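Local coordinates for protein catalase (Pseudomonas syringae, PDB 1M7S) that breaks down hydrogen peroxide into water and oxygen with a heme cofactor, protecting the cell from peroxide damage, at residues 203-208 and 391-396; 452-457 and 473-478. All coordinates share one frame; numbering follows the deposited sequence.

Contact 1. Residues 203-208 and 391-396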
ATOM      1  N   GLY A 203      38.102 -10.655  17.687  1.00 21.23           N
ATOM      2  CA  GLY A 203      37.179  -9.628  18.171  1.00 19.91           C
ATOM      3  C   GLY A 203      37.804  -8.235  18.101  1.00 18.36           C
ATOM      4  O   GLY A 203      37.214  -7.259  18.581  1.00 19.20           O
ATOM      5  N   GLU A 204      39.007  -8.148  17.579  1.00 16.27           N
ATOM      6  CA  GLU A 204      39.709  -6.882  17.474  1.00 17.47           C
ATOM      7  C   GLU A 204      39.176  -6.089  16.271  1.00 16.31           C
ATOM      8  O   GLU A 204      38.804  -6.721  15.312  1.00 14.36           O
ATOM      9  CB  GLU A 204      41.208  -7.061  17.263  1.00 19.96           C
ATOM     10  CG  GLU A 204      41.782  -7.855  18.446  1.00 24.56           C
ATOM     11  CD  GLU A 204      43.139  -8.421  18.085  1.00 26.49           C
ATOM     12  OE1 GLU A 204      43.859  -8.864  19.026  1.00 28.72           O
ATOM     13  OE2 GLU A 204      43.493  -8.435  16.886  1.00 26.53           O
ATOM     14  N   VAL A 205      39.201  -4.777  16.406  1.00 14.98           N
ATOM     15  CA  VAL A 205      38.580  -3.925  15.373  1.00 14.42           C
ATOM     16  C   VAL A 205      39.576  -3.056  14.662  1.00 11.99           C
ATOM     17  O   VAL A 205      40.563  -2.577  15.218  1.00 12.63           O
ATOM     18  CB  VAL A 205      37.585  -3.119  16.263  1.00 17.97           C
ATOM     19  CG1 VAL A 205      37.316  -1.737  15.762  1.00 19.95           C
ATOM     20  CG2 VAL A 205      36.289  -3.940  16.422  1.00 16.54           C
ATOM     21  N   HIS A 206      39.348  -2.719  13.390  1.00 11.74           N
ATOM     22  CA  HIS A 206      40.120  -1.790  12.623  1.00 12.48           C
ATOM     23  C   HIS A 206      39.095  -0.900  11.842  1.00 11.23           C
ATOM     24  O   HIS A 206      38.045  -1.432  11.541  1.00 12.01           O
ATOM     25  CB  HIS A 206      41.066  -2.353  11.584  1.00 14.05           C
ATOM     26  CG  HIS A 206      42.281  -3.027  12.160  1.00 15.39           C
ATOM     27  ND1 HIS A 206      42.153  -4.279  12.750  1.00 16.40           N
ATOM     28  CD2 HIS A 206      43.572  -2.670  12.216  1.00 18.00           C
ATOM     29  CE1 HIS A 206      43.355  -4.677  13.173  1.00 18.25           C
ATOM     30  NE2 HIS A 206      44.224  -3.732  12.851  1.00 19.20           N
ATOM     31  N   TYR A 207      39.442   0.370  11.662  1.00 10.22           N
ATOM     32  CA  TYR A 207      38.553   1.236  10.877  1.00  8.86           C
ATOM     33  C   TYR A 207      39.090   1.269   9.455  1.00  9.63           C
ATOM     34  O   TYR A 207      40.274   1.550   9.209  1.00  9.36           O
ATOM     35  CB  TYR A 207      38.500   2.643  11.508  1.00 10.46           C
ATOM     36  CG  TYR A 207      37.704   2.638  12.797  1.00 12.23           C
ATOM     37  CD1 TYR A 207      38.340   2.562  14.048  1.00 11.32           C
ATOM     38  CD2 TYR A 207      36.320   2.669  12.778  1.00 10.97           C
ATOM     39  CE1 TYR A 207      37.596   2.546  15.205  1.00 15.06           C
ATOM     40  CE2 TYR A 207      35.567   2.662  13.942  1.00 14.10           C
ATOM     41  CZ  TYR A 207      36.214   2.577  15.167  1.00 14.76           C
ATOM     42  OH  TYR A 207      35.504   2.555  16.349  1.00 14.13           O
ATOM     43  N   VAL A 208      38.221   1.038   8.480  1.00  9.59           N
ATOM     44  CA  VAL A 208      38.718   0.963   7.098  1.00 11.21           C
ATOM     45  C   VAL A 208      37.879   1.783   6.131  1.00 10.17           C
ATOM     46  O   VAL A 208      36.643   1.739   6.204  1.00 13.09           O
ATOM     47  CB  VAL A 208      38.582  -0.539   6.684  1.00 12.34           C
ATOM     48  CG1 VAL A 208      38.994  -0.721   5.253  1.00 14.39           C
ATOM     49  CG2 VAL A 208      39.416  -1.467   7.577  1.00 13.37           C
ATOM     50  N   ARG A 391      28.590 -12.664  17.563  1.00 16.51           N
ATOM     51  CA  ARG A 391      28.218 -11.574  18.477  1.00 18.94           C
ATOM     52  C   ARG A 391      28.864 -10.262  17.994  1.00 16.94           C
ATOM     53  O   ARG A 391      29.953 -10.304  17.417  1.00 15.39           O
ATOM     54  CB  ARG A 391      28.734 -11.980  19.867  1.00 19.32           C
ATOM     55  CG  ARG A 391      27.709 -12.901  20.536  1.00 23.17           C
ATOM     56  CD  ARG A 391      28.124 -13.401  21.930  1.00 26.19           C
ATOM     57  NE  ARG A 391      26.849 -13.281  22.685  1.00 30.55           N
ATOM     58  CZ  ARG A 391      26.646 -12.236  23.491  1.00 30.13           C
ATOM     59  NH1 ARG A 391      27.561 -11.309  23.780  1.00 31.57           N
ATOM     60  NH2 ARG A 391      25.465 -12.187  24.054  1.00 30.17           N
ATOM     61  N   TYR A 392      28.210  -9.126  18.168  1.00 16.53           N
ATOM     62  CA  TYR A 392      28.765  -7.847  17.696  1.00 16.44           C
ATOM     63  C   TYR A 392      30.037  -7.485  18.450  1.00 17.24           C
ATOM     64  O   TYR A 392      30.199  -7.895  19.622  1.00 16.73           O
ATOM     65  CB  TYR A 392      27.725  -6.738  17.896  1.00 16.96           C
ATOM     66  CG  TYR A 392      26.346  -6.840  17.274  1.00 18.93           C
ATOM     67  CD1 TYR A 392      25.216  -6.441  17.968  1.00 19.03           C
ATOM     68  CD2 TYR A 392      26.134  -7.297  15.987  1.00 20.64           C
ATOM     69  CE1 TYR A 392      23.924  -6.490  17.440  1.00 20.81           C
ATOM     70  CE2 TYR A 392      24.875  -7.370  15.419  1.00 20.99           C
ATOM     71  CZ  TYR A 392      23.771  -6.967  16.150  1.00 22.26           C
ATOM     72  OH  TYR A 392      22.505  -7.038  15.566  1.00 22.57           O
ATOM     73  N   SER A 393      30.890  -6.603  17.928  1.00 15.60           N
ATOM     74  CA  SER A 393      32.077  -6.229  18.702  1.00 16.15           C
ATOM     75  C   SER A 393      31.675  -5.300  19.857  1.00 16.05           C
ATOM     76  O   SER A 393      30.591  -4.733  19.809  1.00 15.11           O
ATOM     77  CB  SER A 393      33.111  -5.531  17.817  1.00 16.76           C
ATOM     78  OG  SER A 393      32.531  -4.334  17.356  1.00 16.95           O
ATOM     79  N   GLU A 394      32.537  -5.138  20.867  1.00 14.21           N
ATOM     80  CA  GLU A 394      32.157  -4.284  21.987  1.00 14.46           C
ATOM     81  C   GLU A 394      32.945  -2.976  21.901  1.00 15.06           C
ATOM     82  O   GLU A 394      34.175  -3.045  21.958  1.00 15.55           O
ATOM     83  CB  GLU A 394      32.455  -5.010  23.314  1.00 16.73           C
ATOM     84  CG  GLU A 394      31.501  -6.187  23.519  1.00 21.66           C
ATOM     85  CD  GLU A 394      31.825  -6.975  24.770  1.00 25.33           C
ATOM     86  OE1 GLU A 394      33.043  -7.234  24.968  1.00 25.81           O
ATOM     87  OE2 GLU A 394      30.866  -7.293  25.519  1.00 26.66           O
ATOM     88  N   LEU A 395      32.251  -1.848  21.795  1.00 13.29           N
ATOM     89  CA  LEU A 395      32.999  -0.568  21.697  1.00 12.83           C
ATOM     90  C   LEU A 395      33.014   0.125  23.035  1.00 10.46           C
ATOM     91  O   LEU A 395      31.989   0.246  23.702  1.00  9.39           O
ATOM     92  CB  LEU A 395      32.152   0.281  20.708  1.00 12.12           C
ATOM     93  CG  LEU A 395      32.711   1.727  20.570  1.00 11.78           C
ATOM     94  CD1 LEU A 395      33.865   1.710  19.559  1.00 12.65           C
ATOM     95  CD2 LEU A 395      31.581   2.682  20.245  1.00 11.51           C
ATOM     96  N   PRO A 396      34.150   0.638  23.502  1.00 12.26           N
ATOM     97  CA  PRO A 396      34.257   1.269  24.802  1.00 13.20           C
ATOM     98  C   PRO A 396      33.506   2.594  24.788  1.00 12.90           C
ATOM     99  O   PRO A 396      33.459   3.281  23.756  1.00 15.06           O
ATOM    100  CB  PRO A 396      35.761   1.549  25.026  1.00 14.03           C
ATOM    101  CG  PRO A 396      36.425   0.757  23.953  1.00 14.29           C
ATOM    102  CD  PRO A 396      35.441   0.485  22.821  1.00 13.57           C
TER
HETATM  103  O   HOH W   1      34.975  -6.981  20.448  1.00 25.37           O
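Tyr207 reaches out from strand 205-214 and meets Leu395 with its hydroxyl. CB leaves the strand across the direction of the 391-396 loop, not at it. CG lies anti to the carbonyl carbon (chi1 -73°), and this turns the ring along the side of the strand where Val205 also sits. On the way out, CE1 passes 4.3 Å from CG1 of Val205, two residues earlier. OH then touches Leu395 CD1 at 3.7 Å. The two side chains cross at about a right angle, and the touch is plain van der Waals contact. The polar need of OH is met by a hydrogen bond to Glu321.

Val205 makes the second touch. Its CG2 lies 3.8 Å from Ser393 CB and 3.9 Å from Ser393 OG. That hydroxyl is hydrogen-bonded elsewhere, to Glu318. No direct hydrogen bond joins the two segments, but a water does. It donates to Gly203 O at 2.9 Å and accepts from Glu394 N at 3.1 Å. The water thus ties the turn before the strand to the loop backbone.

Leu395 faces other chains too. Its backbone N bonds Thr401 OG1 of the second subunit, and its side chain packs on Pro26 of the fourth. The loop side of the contact is therefore also part of the subunit interfaces of the tetramer. In the antiparallel sheet of the beta barrel, strand 205-214 runs between strands 190-199 and 252-260. Lys197 of strand 190-199 touches Val205, Ser393 and Leu395, so the loop packs against two adjacent strands.

Contact 2. Residues 452-457 and 473-478. Unlike the reference sequence in segment 452-457: Tyr452 (reference Val).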
ATOM      1  N   TYR A 452      33.311  30.883   2.683  1.00  7.16           N
ATOM      2  CA  TYR A 452      33.793  29.498   2.834  1.00  7.91           C
ATOM      3  C   TYR A 452      34.802  29.142   1.776  1.00  7.54           C
ATOM      4  O   TYR A 452      35.851  28.559   2.053  1.00  7.71           O
ATOM      5  CB  TYR A 452      32.622  28.507   2.816  1.00  8.73           C
ATOM      6  CG  TYR A 452      31.610  28.740   3.938  1.00  9.25           C
ATOM      7  CD1 TYR A 452      30.320  28.209   3.791  1.00  9.14           C
ATOM      8  CD2 TYR A 452      31.933  29.359   5.133  1.00  6.28           C
ATOM      9  CE1 TYR A 452      29.394  28.365   4.807  1.00  9.03           C
ATOM     10  CE2 TYR A 452      31.004  29.545   6.142  1.00  9.17           C
ATOM     11  CZ  TYR A 452      29.727  29.031   5.977  1.00  8.35           C
ATOM     12  OH  TYR A 452      28.785  29.202   6.952  1.00  9.80           O
ATOM     13  N   LEU A 453      34.564  29.503   0.516  1.00  7.41           N
ATOM     14  CA  LEU A 453      35.441  29.225  -0.598  1.00  8.38           C
ATOM     15  C   LEU A 453      36.736  30.029  -0.462  1.00  8.82           C
ATOM     16  O   LEU A 453      37.832  29.522  -0.716  1.00  8.74           O
ATOM     17  CB  LEU A 453      34.723  29.576  -1.900  1.00  9.74           C
ATOM     18  CG  LEU A 453      33.367  28.875  -2.147  1.00  9.12           C
ATOM     19  CD1 LEU A 453      32.905  29.214  -3.575  1.00  9.78           C
ATOM     20  CD2 LEU A 453      33.555  27.376  -1.953  1.00  6.35           C
ATOM     21  N   TYR A 454      36.580  31.257   0.004  1.00  8.53           N
ATOM     22  CA  TYR A 454      37.768  32.140   0.196  1.00 10.46           C
ATOM     23  C   TYR A 454      38.647  31.611   1.294  1.00 12.21           C
ATOM     24  O   TYR A 454      39.878  31.745   1.258  1.00 13.94           O
ATOM     25  CB  TYR A 454      37.283  33.555   0.594  1.00 12.20           C
ATOM     26  CG  TYR A 454      38.442  34.559   0.530  1.00 14.76           C
ATOM     27  CD1 TYR A 454      38.730  35.193  -0.662  1.00 14.78           C
ATOM     28  CD2 TYR A 454      39.215  34.802   1.653  1.00 15.79           C
ATOM     29  CE1 TYR A 454      39.799  36.096  -0.754  1.00 16.53           C
ATOM     30  CE2 TYR A 454      40.296  35.685   1.547  1.00 16.91           C
ATOM     31  CZ  TYR A 454      40.548  36.332   0.360  1.00 16.73           C
ATOM     32  OH  TYR A 454      41.621  37.207   0.279  1.00 20.87           O
ATOM     33  N   LYS A 455      38.054  31.007   2.310  1.00 10.99           N
ATOM     34  CA  LYS A 455      38.852  30.460   3.422  1.00 13.56           C
ATOM     35  C   LYS A 455      39.544  29.183   2.990  1.00 12.38           C
ATOM     36  O   LYS A 455      40.654  28.936   3.464  1.00 13.28           O
ATOM     37  CB  LYS A 455      37.937  30.306   4.626  1.00 15.40           C
ATOM     38  CG  LYS A 455      38.571  29.708   5.865  1.00 17.47           C
ATOM     39  CD  LYS A 455      39.631  30.643   6.445  1.00 20.47           C
ATOM     40  CE  LYS A 455      39.988  30.063   7.819  1.00 21.39           C
ATOM     41  NZ  LYS A 455      41.363  30.391   8.228  1.00 24.60           N
ATOM     42  N   GLU A 456      38.967  28.365   2.123  1.00 11.29           N
ATOM     43  CA  GLU A 456      39.542  27.182   1.520  1.00  9.95           C
ATOM     44  C   GLU A 456      40.776  27.600   0.692  1.00 11.79           C
ATOM     45  O   GLU A 456      41.904  27.075   0.823  1.00 10.26           O
ATOM     46  CB  GLU A 456      38.518  26.483   0.581  1.00  8.79           C
ATOM     47  N   ASP A 457      40.556  28.616  -0.147  1.00 13.13           N
ATOM     48  CA  ASP A 457      41.663  29.197  -0.941  1.00 14.40           C
ATOM     49  C   ASP A 457      41.230  30.567  -1.439  1.00 14.68           C
ATOM     50  O   ASP A 457      40.180  30.735  -2.062  1.00 14.22           O
ATOM     51  CB  ASP A 457      42.027  28.270  -2.092  1.00 15.61           C
ATOM     52  CG  ASP A 457      43.140  28.784  -2.973  1.00 17.10           C
ATOM     53  OD1 ASP A 457      44.240  28.217  -2.931  1.00 17.09           O
ATOM     54  OD2 ASP A 457      42.947  29.771  -3.714  1.00 18.79           O
ATOM     55  N   SER A 473      34.887  42.629  -0.527  1.00 20.43           N
ATOM     56  CA  SER A 473      35.311  43.154   0.772  1.00 21.13           C
ATOM     57  C   SER A 473      34.528  42.489   1.899  1.00 19.63           C
ATOM     58  O   SER A 473      35.100  42.170   2.948  1.00 20.32           O
ATOM     59  CB  SER A 473      35.190  44.690   0.769  1.00 23.61           C
ATOM     60  OG  SER A 473      33.811  45.030   0.877  1.00 26.60           O
ATOM     61  N   LYS A 474      33.240  42.218   1.736  1.00 17.62           N
ATOM     62  CA  LYS A 474      32.450  41.521   2.749  1.00 18.39           C
ATOM     63  C   LYS A 474      32.913  40.053   2.826  1.00 16.39           C
ATOM     64  O   LYS A 474      33.054  39.506   3.930  1.00 14.85           O
ATOM     65  CB  LYS A 474      30.961  41.579   2.445  1.00 18.03           C
ATOM     66  CG  LYS A 474      30.079  40.854   3.440  1.00 20.50           C
ATOM     67  CD  LYS A 474      29.881  41.617   4.743  1.00 22.78           C
ATOM     68  CE  LYS A 474      28.976  40.839   5.671  1.00 22.85           C
ATOM     69  NZ  LYS A 474      29.250  41.006   7.118  1.00 24.83           N
ATOM     70  N   VAL A 475      33.211  39.488   1.640  1.00 17.06           N
ATOM     71  CA  VAL A 475      33.720  38.099   1.656  1.00 16.14           C
ATOM     72  C   VAL A 475      34.992  38.009   2.476  1.00 16.41           C
ATOM     73  O   VAL A 475      35.190  37.102   3.293  1.00 18.79           O
ATOM     74  CB  VAL A 475      33.979  37.608   0.230  1.00 17.35           C
ATOM     75  CG1 VAL A 475      34.692  36.269   0.142  1.00 16.49           C
ATOM     76  CG2 VAL A 475      32.643  37.566  -0.514  1.00 17.80           C
ATOM     77  N   LYS A 476      35.973  38.882   2.189  1.00 14.11           N
ATOM     78  CA  LYS A 476      37.206  38.863   2.948  1.00 15.29           C
ATOM     79  C   LYS A 476      37.010  39.070   4.439  1.00 14.90           C
ATOM     80  O   LYS A 476      37.675  38.356   5.187  1.00 16.98           O
ATOM     81  CB  LYS A 476      38.186  39.913   2.403  1.00 16.06           C
ATOM     82  CG  LYS A 476      38.735  39.475   1.050  1.00 18.36           C
ATOM     83  CD  LYS A 476      39.693  40.550   0.568  1.00 22.70           C
ATOM     84  CE  LYS A 476      40.093  40.287  -0.881  1.00 24.60           C
ATOM     85  NZ  LYS A 476      41.303  41.095  -1.207  1.00 28.07           N
ATOM     86  N   SER A 477      36.137  39.957   4.886  1.00 17.16           N
ATOM     87  CA  SER A 477      35.970  40.169   6.324  1.00 19.03           C
ATOM     88  C   SER A 477      35.238  39.026   6.995  1.00 18.52           C
ATOM     89  O   SER A 477      35.612  38.618   8.126  1.00 20.75           O
ATOM     90  CB  SER A 477      35.359  41.531   6.621  1.00 22.51           C
ATOM     91  OG  SER A 477      33.949  41.529   6.527  1.00 25.63           O
ATOM     92  N   LEU A 478      34.230  38.461   6.338  1.00 16.01           N
ATOM     93  CA  LEU A 478      33.623  37.239   6.850  1.00 14.58           C
ATOM     94  C   LEU A 478      34.709  36.150   6.910  1.00 12.14           C
ATOM     95  O   LEU A 478      34.872  35.531   7.959  1.00 14.22           O
ATOM     96  CB  LEU A 478      32.448  36.777   5.998  1.00 14.54           C
ATOM     97  CG  LEU A 478      31.136  37.543   6.038  1.00 16.42           C
ATOM     98  CD1 LEU A 478      30.186  36.940   4.989  1.00 17.72           C
ATOM     99  CD2 LEU A 478      30.370  37.500   7.350  1.00 15.96           C
TER
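Tyr454 lies against Lys476 and Val475, and these three side chains carry the whole contact. Tyr454 has the largest share of the buried surface. Its CG is anti to the backbone N (chi1 -169°), which extends the ring outward beside helix 472-480. The backbones come closest at Tyr454 and Lys476, with a CA to CA distance of 7.3 Å.

Lys476 sets its CG over one face of the ring. CG sits 4.2 Å from the centroid of the Tyr454 ring, 28° off the ring normal, in a CH-pi contact. Its nearest ring atom is Tyr454 CZ, 3.7 Å from Lys476 CG. Beyond CG the lysine is extended and runs at a slant to the phenol, past its hydroxyl end. There Lys476 CE meets Tyr454 OH at 3.6 Å. NZ makes no hydrogen bond to that hydroxyl.

Val475 fills the inner part of the contact. Its CG1 packs 3.8 Å from Tyr454 CB and approaches the ring obliquely. The valine is buried and also touches Leu450 and Asn447, about one and two turns before Tyr454 on helix 443-456. The contact thus grades from an apolar inner side to the exposed lysine.

Tyr454 also touches Thr462 of helix 458-467, the helix that connects the two segments in sequence. This is helix-to-helix packing among consecutive short helices of the C-terminal alpha-helical domain characteristic of catalases.

How the contacts relate
Contacts 1 and 2 belong to different parts of the catalase fold. Contact 1 joins a barrel strand to a later loop, spanning 182 intervening residues. Contact 2 is local, with 15 residues between its segments, and opens after contact 1 has closed. Their centres are about 42 Å apart, and their nearest atoms about 25 Å, so they do not touch. The centre of contact 1 is about 25 Å from the chain centre and that of contact 2 about 32 Å. Only contact 1 has other subunits within reach. Neither is at the heme site, where Tyr332 is probably the axial iron ligand and His52 and Asn124 are the predicted catalytic residues.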